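Local coordinates for ActII protein (Streptomyces coelicolor, PDB 2OPT) that probably binds DNA as a TetR-like transcriptional repressor linked to the antibiotic actinorhodin, at residues 18-23 / 91-96; 27-32 / 45-50. All blocks are in the same frame, centred on the assembly; numbering follows the deposited sequence.

Interaction 1: residues 18-23 / 91-96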
ATOM      1  N   ILE A  18     -19.829  15.398   5.468  1.00 29.77           N
ATOM      2  CA  ILE A  18     -20.574  14.144   5.660  1.00 30.47           C
ATOM      3  C   ILE A  18     -19.573  13.018   5.899  1.00 30.52           C
ATOM      4  O   ILE A  18     -19.691  12.276   6.860  1.00 30.47           O
ATOM      5  CB  ILE A  18     -21.523  13.831   4.446  1.00 30.28           C
ATOM      6  CG1 ILE A  18     -22.676  14.859   4.432  1.00 31.71           C
ATOM      7  CG2 ILE A  18     -22.079  12.386   4.519  1.00 28.33           C
ATOM      8  CD1 ILE A  18     -23.301  15.064   3.014  1.00 29.29           C
ATOM      9  N   LEU A  19     -18.628  12.887   4.982  1.00 29.28           N
ATOM     10  CA  LEU A  19     -17.498  11.945   5.072  1.00 29.97           C
ATOM     11  C   LEU A  19     -16.809  12.004   6.437  1.00 30.40           C
ATOM     12  O   LEU A  19     -16.567  10.993   7.074  1.00 31.65           O
ATOM     13  CB  LEU A  19     -16.473  12.311   4.019  1.00 30.73           C
ATOM     14  CG  LEU A  19     -16.013  11.412   2.877  1.00 37.19           C
ATOM     15  CD1 LEU A  19     -14.559  11.747   2.495  1.00 38.57           C
ATOM     16  CD2 LEU A  19     -16.084   9.957   3.273  1.00 37.40           C
ATOM     17  N   ASP A  20     -16.443  13.197   6.872  1.00 30.86           N
ATOM     18  CA  ASP A  20     -15.697  13.354   8.131  1.00 32.53           C
ATOM     19  C   ASP A  20     -16.506  12.808   9.314  1.00 33.14           C
ATOM     20  O   ASP A  20     -15.945  12.207  10.246  1.00 33.58           O
ATOM     21  CB  ASP A  20     -15.328  14.832   8.344  1.00 32.53           C
ATOM     22  CG  ASP A  20     -14.108  15.283   7.472  1.00 34.85           C
ATOM     23  OD1 ASP A  20     -13.435  14.427   6.897  1.00 33.46           O
ATOM     24  OD2 ASP A  20     -13.822  16.492   7.375  1.00 36.85           O
ATOM     25  N   ALA A  21     -17.820  13.023   9.277  1.00 31.78           N
ATOM     26  CA  ALA A  21     -18.659  12.710  10.443  1.00 33.66           C
ATOM     27  C   ALA A  21     -19.236  11.315  10.346  1.00 33.97           C
ATOM     28  O   ALA A  21     -19.564  10.724  11.373  1.00 35.22           O
ATOM     29  CB  ALA A  21     -19.803  13.750  10.601  1.00 33.00           C
ATOM     30  N   GLU A  22     -19.395  10.799   9.126  1.00 31.23           N
ATOM     31  CA  GLU A  22     -20.193   9.601   8.955  1.00 33.24           C
ATOM     32  C   GLU A  22     -19.565   8.529   8.041  1.00 32.19           C
ATOM     33  O   GLU A  22     -20.051   7.389   7.959  1.00 33.61           O
ATOM     34  CB  GLU A  22     -21.605   9.981   8.487  1.00 33.16           C
ATOM     35  CG  GLU A  22     -22.399  10.804   9.504  1.00 39.69           C
ATOM     36  CD  GLU A  22     -23.736  11.215   8.948  1.00 45.43           C
ATOM     37  OE1 GLU A  22     -24.341  10.403   8.231  1.00 49.62           O
ATOM     38  OE2 GLU A  22     -24.168  12.352   9.197  1.00 49.55           O
ATOM     39  N   GLY A  23     -18.473   8.867   7.396  1.00 30.43           N
ATOM     40  CA  GLY A  23     -17.748   7.859   6.657  1.00 31.10           C
ATOM     41  C   GLY A  23     -18.242   7.780   5.234  1.00 31.91           C
ATOM     42  O   GLY A  23     -19.281   8.333   4.890  1.00 31.65           O
ATOM     43  N   LEU A  91      -5.222  11.489   8.673  1.00 31.31           N
ATOM     44  CA  LEU A  91      -5.656  11.315  10.072  1.00 34.42           C
ATOM     45  C   LEU A  91      -6.790  12.253  10.442  1.00 36.20           C
ATOM     46  O   LEU A  91      -7.583  11.963  11.363  1.00 39.44           O
ATOM     47  CB  LEU A  91      -4.482  11.449  11.063  1.00 34.81           C
ATOM     48  CG  LEU A  91      -3.420  10.330  10.978  1.00 36.28           C
ATOM     49  CD1 LEU A  91      -2.385  10.429  12.071  1.00 34.08           C
ATOM     50  CD2 LEU A  91      -4.037   8.964  10.991  1.00 37.01           C
ATOM     51  N   ALA A  92      -6.886  13.365   9.727  1.00 36.16           N
ATOM     52  CA  ALA A  92      -7.927  14.356   9.947  1.00 36.02           C
ATOM     53  C   ALA A  92      -9.253  13.928   9.283  1.00 36.28           C
ATOM     54  O   ALA A  92     -10.320  14.361   9.698  1.00 36.20           O
ATOM     55  CB  ALA A  92      -7.471  15.688   9.394  1.00 36.10           C
ATOM     56  N   HIS A  93      -9.174  13.068   8.267  1.00 34.68           N
ATOM     57  CA  HIS A  93     -10.303  12.808   7.368  1.00 34.95           C
ATOM     58  C   HIS A  93     -10.638  11.346   7.238  1.00 35.89           C
ATOM     59  O   HIS A  93      -9.979  10.588   6.474  1.00 36.96           O
ATOM     60  CB  HIS A  93     -10.118  13.467   5.968  1.00 33.85           C
ATOM     61  CG  HIS A  93      -9.966  14.963   6.033  1.00 33.20           C
ATOM     62  ND1 HIS A  93     -11.017  15.797   6.331  1.00 31.07           N
ATOM     63  CD2 HIS A  93      -8.880  15.763   5.904  1.00 30.62           C
ATOM     64  CE1 HIS A  93     -10.600  17.045   6.361  1.00 32.06           C
ATOM     65  NE2 HIS A  93      -9.308  17.054   6.116  1.00 31.51           N
ATOM     66  N   ARG A  94     -11.709  10.985   7.940  1.00 35.67           N
ATOM     67  CA  ARG A  94     -12.267   9.649   7.970  1.00 36.78           C
ATOM     68  C   ARG A  94     -12.403   9.098   6.564  1.00 36.61           C
ATOM     69  O   ARG A  94     -13.079   9.739   5.726  1.00 36.54           O
ATOM     70  CB  ARG A  94     -13.668   9.718   8.591  1.00 37.31           C
ATOM     71  CG  ARG A  94     -14.448   8.396   8.594  1.00 38.29           C
ATOM     72  CD  ARG A  94     -15.450   8.325   9.729  1.00 40.96           C
ATOM     73  NE  ARG A  94     -16.254   7.112   9.645  1.00 43.62           N
ATOM     74  CZ  ARG A  94     -17.300   6.826  10.417  1.00 48.91           C
ATOM     75  NH1 ARG A  94     -17.713   7.651  11.396  1.00 48.69           N
ATOM     76  NH2 ARG A  94     -17.936   5.693  10.209  1.00 51.34           N
ATOM     77  N   ASP A  95     -11.789   7.949   6.295  1.00 36.58           N
ATOM     78  CA  ASP A  95     -12.129   7.157   5.119  1.00 36.95           C
ATOM     79  C   ASP A  95     -11.434   7.695   3.872  1.00 37.20           C
ATOM     80  O   ASP A  95     -11.712   7.255   2.757  1.00 37.31           O
ATOM     81  CB  ASP A  95     -13.644   7.133   4.908  1.00 38.11           C
ATOM     82  CG  ASP A  95     -14.299   5.916   5.530  1.00 40.06           C
ATOM     83  OD1 ASP A  95     -13.567   5.009   5.979  1.00 41.74           O
ATOM     84  OD2 ASP A  95     -15.546   5.866   5.570  1.00 42.58           O
ATOM     85  N   LEU A  96     -10.530   8.649   4.069  1.00 35.96           N
ATOM     86  CA  LEU A  96      -9.988   9.431   2.964  1.00 37.74           C
ATOM     87  C   LEU A  96      -8.932   8.643   2.197  1.00 37.77           C
ATOM     88  O   LEU A  96      -8.841   8.737   0.973  1.00 37.75           O
ATOM     89  CB  LEU A  96      -9.395  10.745   3.476  1.00 36.36           C
ATOM     90  CG  LEU A  96      -8.815  11.685   2.419  1.00 41.15           C
ATOM     91  CD1 LEU A  96      -9.898  12.146   1.456  1.00 39.60           C
ATOM     92  CD2 LEU A  96      -8.131  12.876   3.074  1.00 40.12           C
TER
HETATM   93  O   HOH W   1     -12.986  12.541  10.095  1.00 32.49           O
HETATM   94  O   HOH W   2     -16.243  10.405  12.304  1.00 35.66           O
HETATM   95  O   HOH W   3     -13.161  12.460   5.084  1.00 46.79           O
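The contact joins the N-terminal, probably DNA-binding region to the C-terminal region of a TetR-like repressor, where the end of helix 8-22 meets the turn after helix 75-92. Asp20 and His93 form a His-carboxylate hydrogen bond. His93 ND1 gives its N-H to Asp20 OD1 at 2.8 Å, with 162° at the hydrogen. ND1 sits on the syn side of OD1, 18° out of the carboxylate plane, and OD1 lies nearly in the ring plane. A weak second bond runs from ND1 to Asp20 OD2. The other ring nitrogen, NE2, bonds to Glu64. Water 3 links Asp20 OD1 to Arg94 O, and water 1 links Asp20 O to Arg94 N.

With chi1 near 175°, Arg94 points its CG away from its own N and stays extended to NE, along the helix end. Its guanidinium lays one face over the Glu22-Gly23 peptide, with Glu22 C 3.7 Å from Arg94 CZ. Gly23 CA comes within 3.4 Å of Arg94 NE and 3.2 Å of Asp95 OD2. Gly23 has positive phi, and a CB there would probably run into both. Asp95 OD2 also accepts from Leu24 N. Such contact between the first helix and the C-terminal region is typical of the TetR fold.

Interaction 2: residues 27-32 / 45-50; sequences LSMRRL and AHVGNR
Met29 reaches across to Val47, Gly48 and Arg50. Its CB leaves the first turn of helix 29-36 toward segment 45-50. CG lies anti to the carbonyl carbon (chi1 -67°) and packs beside Arg50, with Met29 CG 4.2 Å from Arg50 CB. The chain then bends at chi2 and again at chi3. Met29 SD passes over the backbone of Arg50, 3.8 Å from Arg50 CA. The bends bring the methyl CE to the end of helix 40-47. There Met29 CE meets Val47 CG2 at 3.7 Å, the two side chains crossing at a slant. Met29 CE also touches Gly48 O at 3.5 Å. Leu43 of helix 40-47 packs on Met29 as well.

Helices 29-36 and 40-47 make up the predicted helix-turn-helix of this TetR-like protein. In such motifs the second of the two helices is normally the recognition helix. The contact joins the start of helix 29-36 to the end of helix 40-47, and to the start of helix 50-61.

Arg50 supplies the polar half. Its chain is extended from CG to NE, which carries the guanidinium to the Leu27 carbonyl. Arg50 NE donates to Leu27 O at 2.6 Å, with an angle of 164° at the hydrogen. The oxygen sits in the guanidinium plane, at its edge. Arg50 NH2 adds a weak bond to Leu27 O at 3.1 Å. A leucine in place of Arg50 would probably leave Leu27 O without these two donors, and the turn there less firmly tied to segment 45-50. Just after this carbonyl, Ser28 is the N-cap of helix 29-36. Ser28 OG accepts from Arg31 N at 3.0 Å.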
ATOM      1  N   LEU A  27     -21.996   8.723   2.391  1.00 38.07           N
ATOM      2  CA  LEU A  27     -21.927   9.766   1.372  1.00 34.66           C
ATOM      3  C   LEU A  27     -22.467   9.260   0.040  1.00 37.32           C
ATOM      4  O   LEU A  27     -21.700   8.742  -0.769  1.00 38.84           O
ATOM      5  CB  LEU A  27     -20.499  10.309   1.224  1.00 34.00           C
ATOM      6  CG  LEU A  27     -20.295  11.418   0.172  1.00 31.27           C
ATOM      7  CD1 LEU A  27     -21.156  12.605   0.457  1.00 30.57           C
ATOM      8  CD2 LEU A  27     -18.812  11.820   0.121  1.00 30.31           C
ATOM      9  N   SER A  28     -23.785   9.404  -0.167  1.00 37.17           N
ATOM     10  CA  SER A  28     -24.449   9.065  -1.420  1.00 39.40           C
ATOM     11  C   SER A  28     -24.846  10.377  -2.044  1.00 38.33           C
ATOM     12  O   SER A  28     -24.932  11.387  -1.351  1.00 36.62           O
ATOM     13  CB  SER A  28     -25.702   8.223  -1.160  1.00 40.93           C
ATOM     14  OG  SER A  28     -26.630   8.974  -0.418  1.00 42.03           O
ATOM     15  N   MET A  29     -25.113  10.381  -3.341  1.00 39.33           N
ATOM     16  CA  MET A  29     -25.575  11.645  -4.010  1.00 38.01           C
ATOM     17  C   MET A  29     -26.913  12.134  -3.429  1.00 38.33           C
ATOM     18  O   MET A  29     -27.157  13.349  -3.249  1.00 37.58           O
ATOM     19  CB  MET A  29     -25.670  11.416  -5.526  1.00 39.56           C
ATOM     20  CG  MET A  29     -24.294  11.189  -6.156  1.00 39.76           C
ATOM     21  SD  MET A  29     -22.966  12.285  -5.550  1.00 40.19           S
ATOM     22  CE  MET A  29     -23.215  13.723  -6.584  1.00 38.59           C
ATOM     23  N   ARG A  30     -27.754  11.183  -3.086  1.00 39.66           N
ATOM     24  CA  ARG A  30     -29.027  11.512  -2.481  0.60 41.13           C
ATOM     25  C   ARG A  30     -28.867  12.202  -1.126  1.00 39.89           C
ATOM     26  O   ARG A  30     -29.554  13.202  -0.860  1.00 39.67           O
ATOM     27  CB  ARG A  30     -29.891  10.267  -2.367  0.60 43.41           C
ATOM     28  CG  ARG A  30     -31.321  10.551  -2.030  0.60 47.54           C
ATOM     29  CD  ARG A  30     -32.164   9.305  -2.286  0.60 52.92           C
ATOM     30  NE  ARG A  30     -32.281   9.017  -3.726  0.60 53.45           N
ATOM     31  CZ  ARG A  30     -33.189   9.558  -4.532  0.60 53.63           C
ATOM     32  NH1 ARG A  30     -33.202   9.222  -5.825  0.60 53.27           N
ATOM     33  NH2 ARG A  30     -34.081  10.432  -4.050  0.60 53.68           N
ATOM     34  N   ARG A  31     -27.972  11.681  -0.283  1.00 38.93           N
ATOM     35  CA  ARG A  31     -27.723  12.272   1.023  1.00 38.28           C
ATOM     36  C   ARG A  31     -27.172  13.672   0.827  1.00 37.04           C
ATOM     37  O   ARG A  31     -27.531  14.614   1.544  1.00 37.75           O
ATOM     38  CB  ARG A  31     -26.703  11.429   1.794  1.00 38.49           C
ATOM     39  CG  ARG A  31     -26.195  12.108   3.122  1.00 38.17           C
ATOM     40  CD  ARG A  31     -27.340  12.492   4.052  1.00 45.26           C
ATOM     41  NE  ARG A  31     -26.906  13.273   5.216  1.00 45.47           N
ATOM     42  CZ  ARG A  31     -26.237  12.755   6.233  1.00 45.56           C
ATOM     43  NH1 ARG A  31     -25.893  11.446   6.229  1.00 46.62           N
ATOM     44  NH2 ARG A  31     -25.902  13.542   7.239  1.00 43.84           N
ATOM     45  N   LEU A  32     -26.291  13.806  -0.165  1.00 34.15           N
ATOM     46  CA  LEU A  32     -25.632  15.065  -0.448  1.00 31.54           C
ATOM     47  C   LEU A  32     -26.649  16.091  -0.918  1.00 32.02           C
ATOM     48  O   LEU A  32     -26.680  17.227  -0.416  1.00 31.98           O
ATOM     49  CB  LEU A  32     -24.467  14.853  -1.459  1.00 30.70           C
ATOM     50  CG  LEU A  32     -23.623  16.069  -1.859  1.00 29.12           C
ATOM     51  CD1 LEU A  32     -23.073  16.927  -0.632  1.00 24.41           C
ATOM     52  CD2 LEU A  32     -22.527  15.657  -2.790  1.00 27.12           C
ATOM     53  N   ALA A  45     -25.299  18.679 -12.576  1.00 38.29           N
ATOM     54  CA  ALA A  45     -24.655  19.707 -13.435  1.00 38.42           C
ATOM     55  C   ALA A  45     -23.266  20.122 -12.895  1.00 37.43           C
ATOM     56  O   ALA A  45     -22.336  20.353 -13.664  1.00 37.77           O
ATOM     57  CB  ALA A  45     -25.536  20.919 -13.539  1.00 38.47           C
ATOM     58  N   HIS A  46     -23.136  20.184 -11.568  1.00 36.45           N
ATOM     59  CA  HIS A  46     -21.948  20.712 -10.892  1.00 36.65           C
ATOM     60  C   HIS A  46     -20.872  19.709 -10.580  1.00 37.71           C
ATOM     61  O   HIS A  46     -19.661  20.061 -10.620  1.00 38.66           O
ATOM     62  CB  HIS A  46     -22.313  21.415  -9.574  1.00 37.11           C
ATOM     63  CG  HIS A  46     -22.717  22.844  -9.752  1.00 35.90           C
ATOM     64  ND1 HIS A  46     -24.034  23.241  -9.837  1.00 38.42           N
ATOM     65  CD2 HIS A  46     -21.977  23.954  -9.944  1.00 36.51           C
ATOM     66  CE1 HIS A  46     -24.085  24.540 -10.074  1.00 38.15           C
ATOM     67  NE2 HIS A  46     -22.850  24.994 -10.130  1.00 37.06           N
ATOM     68  N   VAL A  47     -21.256  18.489 -10.203  1.00 37.64           N
ATOM     69  CA  VAL A  47     -20.216  17.566  -9.744  1.00 37.83           C
ATOM     70  C   VAL A  47     -20.247  16.207 -10.347  1.00 39.81           C
ATOM     71  O   VAL A  47     -19.318  15.426 -10.041  1.00 42.14           O
ATOM     72  CB  VAL A  47     -20.084  17.388  -8.204  1.00 36.67           C
ATOM     73  CG1 VAL A  47     -19.764  18.736  -7.498  1.00 34.81           C
ATOM     74  CG2 VAL A  47     -21.306  16.718  -7.609  1.00 37.31           C
ATOM     75  N   GLY A  48     -21.227  15.915 -11.210  1.00 39.04           N
ATOM     76  CA  GLY A  48     -21.266  14.610 -11.896  1.00 39.79           C
ATOM     77  C   GLY A  48     -21.771  13.513 -10.974  1.00 39.47           C
ATOM     78  O   GLY A  48     -22.508  13.796 -10.035  1.00 38.99           O
ATOM     79  N   ASN A  49     -21.371  12.265 -11.244  1.00 39.95           N
ATOM     80  CA  ASN A  49     -21.758  11.093 -10.452  1.00 38.55           C
ATOM     81  C   ASN A  49     -20.948  10.947  -9.176  1.00 37.67           C
ATOM     82  O   ASN A  49     -20.138  11.821  -8.832  1.00 35.27           O
ATOM     83  CB  ASN A  49     -21.673   9.824 -11.312  1.00 41.06           C
ATOM     84  CG  ASN A  49     -20.275   9.521 -11.756  1.00 41.55           C
ATOM     85  OD1 ASN A  49     -19.319   9.741 -11.031  1.00 41.47           O
ATOM     86  ND2 ASN A  49     -20.142   9.018 -12.965  1.00 46.37           N
ATOM     87  N   ARG A  50     -21.183   9.869  -8.425  1.00 37.77           N
ATOM     88  CA  ARG A  50     -20.552   9.752  -7.103  1.00 36.52           C
ATOM     89  C   ARG A  50     -19.052   9.624  -7.267  1.00 35.82           C
ATOM     90  O   ARG A  50     -18.288  10.200  -6.519  1.00 34.92           O
ATOM     91  CB  ARG A  50     -21.087   8.537  -6.335  1.00 38.94           C
ATOM     92  CG  ARG A  50     -20.635   8.519  -4.894  1.00 37.96           C
ATOM     93  CD  ARG A  50     -21.273   7.351  -4.190  1.00 41.19           C
ATOM     94  NE  ARG A  50     -20.850   7.290  -2.791  1.00 39.28           N
ATOM     95  CZ  ARG A  50     -19.938   6.435  -2.346  1.00 39.19           C
ATOM     96  NH1 ARG A  50     -19.319   5.579  -3.173  1.00 35.18           N
ATOM     97  NH2 ARG A  50     -19.646   6.446  -1.084  1.00 38.23           N
TER

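How the interactions relate
The two contacts lie on the same side of the chain's centre, with their own centres about 16 Å apart. Helix 8-22 takes part in interaction 1 and also touches segment 27-32 of interaction 2. A salt bridge joins Glu22 OE1 to Arg31 NH1, 2.7 Å long. Beside it is an apolar seam. Leu19 CG packs 3.9 Å from Leu27 CD2, and Ile18 CD1 lies 4.1 Å from Leu32 CD1. Interaction 2 ties the two helices of the predicted DNA-binding motif near their ends. Interaction 1 joins helix 8-22, which precedes that motif in the chain, to the C-terminal region. As in other TetR-like repressors, contacts of this kind probably couple the DNA-binding and ligand-binding regions.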